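Local coordinates for DUF4974 domain-containing protein (Parabacteroides distasonis, PDB 4M0N) that is a putative anti-sigma factor of the FecR family that probably restrains a sigma factor, seen here in its FecR and FecR C-terminal part, at residues Val41-Asn44 against Ala45-Met49. The protein carries 1 engineered substitution. Residues are numbered along the deposited sequence; the frame is centred on the assembly and turned at random. Where two conformers were deposited one is given.
Sequences VHLN and AGTVM. With MG (magnesium ion), chain B.
Residues Val41-Asn44 and Ala45-Met49 make a buried local contact round a tight turn. The turn joins strand 40-43 of one sheet to strand 48-51 of another. It is a type II beta turn from Asn44 to Thr47. Its closing bond, from Thr47 N to Asn44 O, is weak at 3.3 Å. The hydroxyl OG1 of Thr47 comes closer to the same oxygen, 2.8 Å from Asn44 O. OG1 lies anti to the carbonyl carbon of Thr47, beside the backbone N (chi1 -57°), and this places it next to Asn44 O. Thr47 OG1 is also hydrogen-bonded to Glu67 N, so it links the turn to strand 67-72. Asn44 OD1 bends forward to take a weak bond from Ala45 N at 2.8 Å. The other end of that amide, ND2, is hydrogen-bonded to Glu67 OE1. Bonds at both ends, one of them weak, favour this rotation of the amide. Because the two strands belong to different sheets, the connection is a beta arch within the FecR family region. The strands meet through apolar side chains. Leu43 CD2 lies 3.8 Å from Met49 CB, and the two side chains cross at about a right angle. The same methyl touches Thr47 CG2. Further along, Val41 and Met49 meet tip to tip, with Val41 CG1 3.9 Å from Met49 CE. Met49 runs extended and bends only at chi3 (71°), which turns CE toward the valine. Val33 and Phe70 also touch Met49. Gly46 has a positive phi (91°), a backbone shape that suits glycine at this position of a type II turn. Its carbonyl oxygen binds a magnesium ion, with Gly46 O 2.1 Å from the metal. Five waters complete the six-coordinate shell.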
# COMPACT_ATOMS: atom_id res chain seq x y z
N VAL A 41 -2.20 0.44 14.29
CA VAL A 41 -1.70 0.68 12.97
C VAL A 41 -0.60 -0.32 12.65
O VAL A 41 0.36 -0.47 13.43
CB VAL A 41 -1.08 2.10 12.83
CG1 VAL A 41 -0.75 2.37 11.37
CG2 VAL A 41 -2.02 3.19 13.42
N HIS A 42 -0.74 -1.02 11.54
CA HIS A 42 0.32 -1.89 11.00
C HIS A 42 0.97 -1.14 9.85
O HIS A 42 0.26 -0.69 8.93
CB HIS A 42 -0.27 -3.15 10.43
CG HIS A 42 -0.78 -4.11 11.44
ND1 HIS A 42 -1.97 -3.94 12.11
CD2 HIS A 42 -0.29 -5.31 11.84
CE1 HIS A 42 -2.18 -4.97 12.92
NE2 HIS A 42 -1.18 -5.82 12.76
N LEU A 43 2.30 -1.00 9.91
CA LEU A 43 3.04 -0.24 8.91
C LEU A 43 3.87 -1.18 8.07
O LEU A 43 4.62 -1.99 8.60
CB LEU A 43 3.95 0.77 9.58
CG LEU A 43 3.26 1.88 10.35
CD1 LEU A 43 2.96 1.46 11.77
CD2 LEU A 43 4.17 3.09 10.30
N ASN A 44 3.74 -1.07 6.74
CA ASN A 44 4.47 -1.92 5.82
C ASN A 44 5.86 -1.33 5.57
O ASN A 44 6.13 -0.18 5.91
CB ASN A 44 3.70 -2.06 4.53
CG ASN A 44 4.09 -3.30 3.73
OD1 ASN A 44 4.92 -4.11 4.18
ND2 ASN A 44 3.49 -3.46 2.55
N ALA A 45 6.72 -2.15 4.99
CA ALA A 45 8.08 -1.79 4.64
C ALA A 45 8.14 -0.46 3.90
O ALA A 45 7.39 -0.24 2.95
CB ALA A 45 8.64 -2.89 3.71
N GLY A 46 9.02 0.43 4.35
CA GLY A 46 9.25 1.67 3.59
C GLY A 46 8.40 2.84 3.98
O GLY A 46 8.37 3.87 3.28
N THR A 47 7.64 2.67 5.05
CA THR A 47 6.63 3.64 5.47
C THR A 47 7.07 4.51 6.61
O THR A 47 7.81 4.07 7.49
CB THR A 47 5.38 2.88 5.89
OG1 THR A 47 4.98 2.07 4.79
CG2 THR A 47 4.28 3.78 6.33
N VAL A 48 6.57 5.74 6.59
CA VAL A 48 6.76 6.71 7.67
C VAL A 48 5.42 7.19 8.14
O VAL A 48 4.53 7.46 7.30
CB VAL A 48 7.50 7.96 7.19
CG1 VAL A 48 7.86 8.84 8.39
CG2 VAL A 48 8.72 7.60 6.38
N MET A 49 5.26 7.29 9.46
CA MET A 49 4.09 7.84 10.06
C MET A 49 4.46 8.79 11.22
O MET A 49 5.35 8.49 12.03
CB MET A 49 3.10 6.74 10.52
CG MET A 49 1.86 7.31 11.19
SD MET A 49 0.63 6.06 11.62
CE MET A 49 1.43 5.23 12.97
MG MG B . 9.57 4.83 1.88
O HOH W 1 9.36 6.47 3.01
O HOH W 2 8.09 5.39 0.60
O HOH W 3 11.31 4.24 3.00
O HOH W 4 10.96 5.82 0.53
O HOH W 5 9.81 3.13 0.77